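PDB 5CXX: ferulic acid esterase, AmCE1/Fae1A from Anaeromyces mucronatus, which probably hydrolyses feruloyl esters to release ferulic acid, as a family CE1 esterase of the alpha/beta-hydrolase fold. Local coordinates for residues A[30-33]-A[38-41]; A[45-50]-A[54-59]. One frame throughout, in Å; residues are numbered along the deposited sequence. Where two conformers were deposited one is given.

Contact 1: A[30-33]-A[38-41]; sequences TYYS and TERK. With SO4 (sulfate ion), chain E.
The ring of Tyr-31 and the guanidinium of Arg-40 stand side by side with their planes 74° apart: the phenol OH meets the edge of the guanidinium, and Arg-40 CB sits off-centre over the phenol ring, 4.3 Å from its centroid. A water lies in the plane of the ring at its edge and donates to both Tyr-31 OH and Lys-41 O. On the other side of the hairpin, Thr-38 O lies over one face of the Tyr-32 ring, towards its rim, while the Glu-39 carboxylate, in the conformer given, comes to the ring edge, with OE2 3.7 Å from Tyr-32 CD1.

The NH1 of Arg-40 donates to Tyr-31 OH over 3.0 Å, close to the guanidinium plane but bent to 140° at the hydrogen. Tyr-31 places its CG between the backbone N and the carbonyl carbon (chi1 67°), which stands the ring over the neighbouring strand. Glu-128, on helix 125-140, also bonds this phenol as well as Ser-33 OG, and Arg-40 NH2 is bound by the carbonyls of Asp-100 and Tyr-102, so each of these buried polar ends has more than one partner.

Beneath them the backbones pair through Arg-40 N to Tyr-31 O, 2.8 Å and nearly straight, and Tyr-31 N to Arg-40 O, 3.0 Å. At the outer edge of strand 26-33 a sulfate, probably from the crystallisation liquor, accepts the main-chain N-H of Tyr-32. Tyr-31/Arg-40 is thus a hydrogen-bonded pair between two non-hydrogen-bonded ones, Thr-30/Lys-41 and Tyr-32/Glu-39, the antiparallel register of a beta hairpin, here at the margin of the alpha/beta-hydrolase sheet with helix 125-140 against the Tyr-31 face.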
ATOM      1  N   THR A  30     -11.142 -12.490 -11.134  1.00 21.39           N
ATOM      2  CA  THR A  30     -10.620 -12.289 -12.478  0.78 20.14           C
ATOM      3  C   THR A  30     -11.477 -11.230 -13.153  1.00 22.65           C
ATOM      4  O   THR A  30     -12.732 -11.347 -13.119  1.00 25.34           O
ATOM      5  CB  THR A  30     -10.659 -13.637 -13.273  0.78 21.58           C
ATOM      6  OG1 THR A  30      -9.907 -14.607 -12.526  0.78 23.52           O
ATOM      7  CG2 THR A  30      -9.959 -13.495 -14.612  0.78 26.24           C
ATOM      8  N   TYR A  31     -10.851 -10.223 -13.753  1.00 19.91           N
ATOM      9  CA  TYR A  31     -11.615  -9.089 -14.295  1.00 19.61           C
ATOM     10  C   TYR A  31     -10.859  -8.528 -15.507  1.00 18.94           C
ATOM     11  O   TYR A  31      -9.618  -8.696 -15.641  1.00 21.67           O
ATOM     12  CB  TYR A  31     -11.842  -7.958 -13.244  1.00 18.73           C
ATOM     13  CG  TYR A  31     -10.542  -7.283 -12.858  1.00 18.79           C
ATOM     14  CD1 TYR A  31      -9.700  -7.866 -11.893  1.00 20.03           C
ATOM     15  CD2 TYR A  31     -10.137  -6.111 -13.514  1.00 18.70           C
ATOM     16  CE1 TYR A  31      -8.419  -7.257 -11.552  1.00 19.97           C
ATOM     17  CE2 TYR A  31      -8.903  -5.488 -13.163  1.00 17.91           C
ATOM     18  CZ  TYR A  31      -8.054  -6.101 -12.230  1.00 19.54           C
ATOM     19  OH  TYR A  31      -6.860  -5.442 -11.962  1.00 18.85           O
ATOM     20  N   TYR A  32     -11.573  -7.898 -16.428  1.00 19.58           N
ATOM     21  CA  TYR A  32     -10.879  -7.419 -17.631  1.00 19.03           C
ATOM     22  C   TYR A  32     -10.401  -5.977 -17.443  1.00 18.70           C
ATOM     23  O   TYR A  32     -11.195  -5.154 -17.029  1.00 20.89           O
ATOM     24  CB  TYR A  32     -11.805  -7.508 -18.888  1.00 20.76           C
ATOM     25  CG  TYR A  32     -11.068  -7.152 -20.163  1.00 22.03           C
ATOM     26  CD1 TYR A  32     -10.285  -8.095 -20.838  1.00 20.79           C
ATOM     27  CD2 TYR A  32     -11.062  -5.841 -20.650  1.00 19.77           C
ATOM     28  CE1 TYR A  32      -9.538  -7.733 -21.938  1.00 20.01           C
ATOM     29  CE2 TYR A  32     -10.352  -5.465 -21.720  1.00 18.47           C
ATOM     30  CZ  TYR A  32      -9.549  -6.440 -22.414  1.00 19.03           C
ATOM     31  OH  TYR A  32      -8.837  -6.078 -23.527  1.00 20.01           O
ATOM     32  N   SER A  33      -9.163  -5.712 -17.843  1.00 19.96           N
ATOM     33  CA  SER A  33      -8.593  -4.339 -17.751  1.00 20.15           C
ATOM     34  C   SER A  33      -8.400  -3.735 -19.146  1.00 17.66           C
ATOM     35  O   SER A  33      -7.611  -4.226 -19.955  1.00 19.76           O
ATOM     36  CB  SER A  33      -7.226  -4.407 -17.062  1.00 20.81           C
ATOM     37  OG  SER A  33      -6.561  -3.132 -17.281  1.00 20.35           O
ATOM     38  N   THR A  38      -5.943  -6.885 -20.980  1.00 19.57           N
ATOM     39  CA  THR A  38      -5.928  -8.300 -20.638  1.00 20.77           C
ATOM     40  C   THR A  38      -6.814  -8.563 -19.431  1.00 20.71           C
ATOM     41  O   THR A  38      -7.176  -7.646 -18.708  1.00 19.92           O
ATOM     42  CB  THR A  38      -4.509  -8.785 -20.285  1.00 20.90           C
ATOM     43  OG1 THR A  38      -4.050  -8.052 -19.160  1.00 19.80           O
ATOM     44  CG2 THR A  38      -3.552  -8.590 -21.460  1.00 22.63           C
ATOM     45  N   GLU A  39      -7.139  -9.845 -19.283  1.00 20.82           N
ATOM     46  CA  GLU A  39      -7.725 -10.314 -18.015  0.58 18.50           C
ATOM     47  C   GLU A  39      -6.683 -10.343 -16.912  1.00 21.00           C
ATOM     48  O   GLU A  39      -5.552 -10.809 -17.123  1.00 23.07           O
ATOM     49  CB  GLU A  39      -8.330 -11.719 -18.179  0.58 19.21           C
ATOM     50  CG  GLU A  39      -9.448 -11.823 -19.199  0.58 20.99           C
ATOM     51  CD  GLU A  39     -10.817 -11.353 -18.692  0.58 25.00           C
ATOM     52  OE1 GLU A  39     -10.981 -11.140 -17.478  0.58 26.43           O
ATOM     53  OE2 GLU A  39     -11.752 -11.217 -19.520  0.58 26.56           O
ATOM     54  N   ARG A  40      -7.024  -9.752 -15.771  1.00 19.52           N
ATOM     55  CA  ARG A  40      -6.109  -9.672 -14.639  1.00 17.31           C
ATOM     56  C   ARG A  40      -6.742 -10.287 -13.393  1.00 19.90           C
ATOM     57  O   ARG A  40      -7.922 -10.633 -13.396  1.00 20.45           O
ATOM     58  CB  ARG A  40      -5.719  -8.218 -14.367  1.00 19.55           C
ATOM     59  CG  ARG A  40      -5.394  -7.413 -15.616  1.00 19.13           C
ATOM     60  CD  ARG A  40      -4.764  -6.077 -15.259  1.00 17.34           C
ATOM     61  NE  ARG A  40      -3.395  -6.230 -14.773  1.00 16.91           N
ATOM     62  CZ  ARG A  40      -3.021  -6.021 -13.515  1.00 17.81           C
ATOM     63  NH1 ARG A  40      -3.914  -5.648 -12.608  1.00 17.43           N
ATOM     64  NH2 ARG A  40      -1.754  -6.185 -13.162  1.00 18.36           N
ATOM     65  N   LYS A  41      -5.952 -10.423 -12.332  1.00 18.07           N
ATOM     66  CA  LYS A  41      -6.457 -10.989 -11.070  1.00 20.19           C
ATOM     67  C   LYS A  41      -6.190 -10.052  -9.909  1.00 18.47           C
ATOM     68  O   LYS A  41      -5.192  -9.316  -9.911  1.00 18.40           O
ATOM     69  CB  LYS A  41      -5.777 -12.319 -10.771  1.00 22.26           C
ATOM     70  CG  LYS A  41      -6.234 -13.465 -11.849  1.00 29.33           C
ATOM     71  CD  LYS A  41      -5.665 -14.841 -11.550  1.00 44.73           C
ATOM     72  CE  LYS A  41      -6.352 -15.934 -12.384  1.00 51.61           C
ATOM     73  NZ  LYS A  41      -6.721 -15.413 -13.713  1.00 55.16           N
TER
HETATM   74  S   SO4 E 302     -15.532  -7.785 -15.994  0.75 32.34           S
HETATM   75  O1  SO4 E 302     -15.459  -6.362 -15.543  0.75 33.51           O
HETATM   76  O2  SO4 E 302     -14.241  -8.261 -16.398  0.75 30.77           O
HETATM   77  O3  SO4 E 302     -16.424  -7.787 -17.148  0.75 43.29           O
HETATM   78  O4  SO4 E 302     -16.060  -8.734 -14.981  0.75 33.01           O
HETATM   79  O   HOH W   1      -5.202  -6.524  -9.906  1.00 16.56           O

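Contact 2: A[45-50]-A[54-59]; sequences ILPVGY and KKYPVV
Pro-47 and Tyr-50 both close on the ring of Tyr-56, which is the hub of this contact. The tight part is apolar. Pro-47 CG sits over one face of the Tyr-56 ring, 3.9 Å from the centroid and 21° off the ring normal, a CH-pi contact displaced towards the rim on the CE2 side, where the nearest carbons are 3.6 Å apart (Pro-47 CG to Tyr-56 CE2).

Tyr-50 comes to the same side of the ring plane, but at the CD1-CE1 flank. Its CD1 comes within 3.5 Å of Tyr-56 CE1, but the planes are inclined by 32° and the centroids are 5.4 Å apart, so one flank of each ring touches while the rest diverges. Although the CB of Tyr-50 starts away from the 54-59 segment, its CG lies anti to the backbone N (chi1 174°), and this swings the ring back alongside Tyr-56. Within its own segment, Leu-46 CD1 lies over one face of the Tyr-50 ring, towards the rim.

The polar ends of both phenols are tied down outside the pair: Tyr-56 OH is hydrogen-bonded to Asp-51 N, and Tyr-50 OH to Ser-142 N. Towards solvent the contact thins out. Exposed Gly-49 contributes little more than its carbonyl O, 4.0 Å from Tyr-56 OH.

What brings Pro-47 and Tyr-50 together is the type II beta turn from Pro-47 to Tyr-50, closed by a 3.0 Å bond from Tyr-50 N to Pro-47 O, with Gly-49 at positive phi. Here the turn lies in the loop that joins strand 38-45 to strand 58-62 of the alpha/beta-hydrolase sheet, and the ring of Tyr-56, just before the second strand, packs against it.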
ATOM      1  N   ILE A  45     -10.819  -9.285  -0.111  1.00 18.55           N
ATOM      2  CA  ILE A  45     -10.983  -9.835   1.242  1.00 18.60           C
ATOM      3  C   ILE A  45     -12.119  -9.052   1.919  1.00 19.36           C
ATOM      4  O   ILE A  45     -11.918  -7.905   2.360  1.00 19.14           O
ATOM      5  CB  ILE A  45      -9.667  -9.721   1.996  1.00 19.73           C
ATOM      6  CG1 ILE A  45      -8.526 -10.472   1.266  1.00 20.79           C
ATOM      7  CG2 ILE A  45      -9.874 -10.206   3.471  1.00 21.72           C
ATOM      8  CD1 ILE A  45      -7.109  -9.848   1.654  1.00 21.52           C
ATOM      9  N   LEU A  46     -13.302  -9.646   1.934  1.00 20.70           N
ATOM     10  CA  LEU A  46     -14.455  -9.013   2.590  1.00 21.37           C
ATOM     11  C   LEU A  46     -14.372  -9.187   4.091  1.00 21.75           C
ATOM     12  O   LEU A  46     -13.864 -10.184   4.556  1.00 24.93           O
ATOM     13  CB  LEU A  46     -15.744  -9.622   2.051  1.00 22.01           C
ATOM     14  CG  LEU A  46     -15.918  -9.397   0.537  1.00 22.25           C
ATOM     15  CD1 LEU A  46     -17.146 -10.168   0.009  1.00 25.05           C
ATOM     16  CD2 LEU A  46     -15.940  -7.873   0.094  1.00 23.31           C
ATOM     17  N   PRO A  47     -14.902  -8.219   4.848  1.00 22.87           N
ATOM     18  CA  PRO A  47     -14.805  -8.310   6.305  1.00 24.36           C
ATOM     19  C   PRO A  47     -15.668  -9.470   6.819  1.00 26.40           C
ATOM     20  O   PRO A  47     -16.604  -9.900   6.167  1.00 26.30           O
ATOM     21  CB  PRO A  47     -15.337  -6.952   6.786  1.00 25.33           C
ATOM     22  CG  PRO A  47     -16.313  -6.562   5.712  1.00 24.20           C
ATOM     23  CD  PRO A  47     -15.536  -6.970   4.420  1.00 24.88           C
ATOM     24  N   VAL A  48     -15.315  -9.959   7.992  1.00 25.85           N
ATOM     25  CA  VAL A  48     -16.122 -10.973   8.648  1.00 25.98           C
ATOM     26  C   VAL A  48     -17.535 -10.430   8.798  1.00 28.93           C
ATOM     27  O   VAL A  48     -17.697  -9.301   9.276  1.00 29.35           O
ATOM     28  CB  VAL A  48     -15.521 -11.315  10.018  1.00 30.94           C
ATOM     29  CG1 VAL A  48     -16.470 -12.185  10.821  1.00 34.18           C
ATOM     30  CG2 VAL A  48     -14.164 -12.014   9.821  1.00 30.18           C
ATOM     31  N   GLY A  49     -18.556 -11.223   8.427  1.00 29.91           N
ATOM     32  CA  GLY A  49     -19.924 -10.749   8.574  1.00 31.75           C
ATOM     33  C   GLY A  49     -20.359  -9.725   7.548  1.00 34.89           C
ATOM     34  O   GLY A  49     -21.375  -9.065   7.736  1.00 36.04           O
ATOM     35  N   TYR A  50     -19.607  -9.601   6.462  1.00 30.10           N
ATOM     36  CA  TYR A  50     -19.939  -8.688   5.344  1.00 27.95           C
ATOM     37  C   TYR A  50     -21.415  -8.745   5.037  1.00 32.29           C
ATOM     38  O   TYR A  50     -21.971  -9.831   4.831  1.00 33.22           O
ATOM     39  CB  TYR A  50     -19.164  -9.055   4.080  1.00 28.98           C
ATOM     40  CG  TYR A  50     -19.535  -8.268   2.834  1.00 25.28           C
ATOM     41  CD1 TYR A  50     -19.036  -6.963   2.612  1.00 25.16           C
ATOM     42  CD2 TYR A  50     -20.296  -8.867   1.824  1.00 28.31           C
ATOM     43  CE1 TYR A  50     -19.351  -6.257   1.435  1.00 27.57           C
ATOM     44  CE2 TYR A  50     -20.605  -8.182   0.634  1.00 29.26           C
ATOM     45  CZ  TYR A  50     -20.119  -6.866   0.456  1.00 28.27           C
ATOM     46  OH  TYR A  50     -20.425  -6.227  -0.738  1.00 28.75           O
ATOM     47  N   LYS A  54     -24.814  -2.971   4.288  1.00 34.37           N
ATOM     48  CA  LYS A  54     -23.889  -1.993   4.887  1.00 31.56           C
ATOM     49  C   LYS A  54     -22.919  -1.541   3.797  1.00 31.65           C
ATOM     50  O   LYS A  54     -22.826  -2.203   2.769  1.00 36.22           O
ATOM     51  CB  LYS A  54     -23.113  -2.602   6.067  1.00 28.51           C
ATOM     52  CG  LYS A  54     -24.047  -2.948   7.263  1.00 39.02           C
ATOM     53  CD  LYS A  54     -23.258  -3.748   8.302  1.00 46.81           C
ATOM     54  CE  LYS A  54     -24.047  -4.120   9.564  1.00 61.08           C
ATOM     55  NZ  LYS A  54     -23.148  -5.030  10.377  1.00 67.02           N
ATOM     56  N   LYS A  55     -22.162  -0.469   4.039  1.00 28.47           N
ATOM     57  CA  LYS A  55     -21.093  -0.087   3.115  1.00 25.90           C
ATOM     58  C   LYS A  55     -19.777   0.006   3.899  1.00 23.39           C
ATOM     59  O   LYS A  55     -19.783   0.427   5.100  1.00 27.62           O
ATOM     60  CB  LYS A  55     -21.384   1.262   2.460  1.00 32.13           C
ATOM     61  CG  LYS A  55     -22.606   1.280   1.536  1.00 33.62           C
ATOM     62  CD  LYS A  55     -22.912   2.685   1.078  1.00 36.78           C
ATOM     63  CE  LYS A  55     -24.244   2.726   0.323  1.00 49.15           C
ATOM     64  NZ  LYS A  55     -24.179   1.756  -0.817  1.00 55.06           N
ATOM     65  N   TYR A  56     -18.678  -0.351   3.239  1.00 23.54           N
ATOM     66  CA  TYR A  56     -17.402  -0.450   3.907  1.00 22.34           C
ATOM     67  C   TYR A  56     -16.327   0.364   3.170  1.00 22.30           C
ATOM     68  O   TYR A  56     -16.289   0.415   1.943  1.00 22.13           O
ATOM     69  CB  TYR A  56     -16.924  -1.929   3.961  1.00 22.73           C
ATOM     70  CG  TYR A  56     -17.905  -2.831   4.640  1.00 21.98           C
ATOM     71  CD1 TYR A  56     -18.988  -3.359   3.945  1.00 23.71           C
ATOM     72  CD2 TYR A  56     -17.772  -3.133   5.992  1.00 24.46           C
ATOM     73  CE1 TYR A  56     -19.927  -4.197   4.590  1.00 24.43           C
ATOM     74  CE2 TYR A  56     -18.701  -3.976   6.648  1.00 24.39           C
ATOM     75  CZ  TYR A  56     -19.771  -4.506   5.935  1.00 29.84           C
ATOM     76  OH  TYR A  56     -20.696  -5.355   6.550  1.00 30.83           O
ATOM     77  N   PRO A  57     -15.392   0.919   3.930  1.00 22.18           N
ATOM     78  CA  PRO A  57     -14.240   1.584   3.319  1.00 19.75           C
ATOM     79  C   PRO A  57     -13.288   0.520   2.780  1.00 20.13           C
ATOM     80  O   PRO A  57     -13.395  -0.668   3.121  1.00 19.80           O
ATOM     81  CB  PRO A  57     -13.617   2.379   4.485  1.00 21.29           C
ATOM     82  CG  PRO A  57     -13.884   1.454   5.662  1.00 21.79           C
ATOM     83  CD  PRO A  57     -15.331   0.893   5.396  1.00 23.51           C
ATOM     84  N   VAL A  58     -12.381   0.938   1.905  1.00 18.57           N
ATOM     85  CA  VAL A  58     -11.510  -0.018   1.174  1.00 18.57           C
ATOM     86  C   VAL A  58     -10.033   0.352   1.348  1.00 19.68           C
ATOM     87  O   VAL A  58      -9.691   1.536   1.177  1.00 19.39           O
ATOM     88  CB  VAL A  58     -11.835  -0.016  -0.332  1.00 18.65           C
ATOM     89  CG1 VAL A  58     -11.026  -1.100  -1.074  1.00 19.85           C
ATOM     90  CG2 VAL A  58     -13.354  -0.250  -0.599  1.00 20.86           C
ATOM     91  N   VAL A  59      -9.206  -0.647   1.676  1.00 18.02           N
ATOM     92  CA  VAL A  59      -7.748  -0.477   1.581  1.00 16.85           C
ATOM     93  C   VAL A  59      -7.209  -1.295   0.411  1.00 16.91           C
ATOM     94  O   VAL A  59      -7.509  -2.482   0.301  1.00 18.13           O
ATOM     95  CB  VAL A  59      -7.020  -0.835   2.906  1.00 22.08           C
ATOM     96  CG1 VAL A  59      -7.317  -2.188   3.404  1.00 22.83           C
ATOM     97  CG2 VAL A  59      -5.486  -0.676   2.752  1.00 21.38           C
TER

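In the fold
Followed from the N terminus, the chain first runs out along strand 26-33 and returns along strand 38-45, and contact 1 closes this short hairpin at one margin of the main sheet. The second strand then leads directly into 45-50, where contact 2 closes the next loop before strand 58-62 begins. The two closures are in series, neither nested nor crossed, and their centres lie 22 Å apart with strand 38-45 as the common link. Strand 95-99 lies between strands 38-45 and 58-62, so the loop of contact 2 carries the chain past that position, from the antiparallel margin to the parallel core of the sheet.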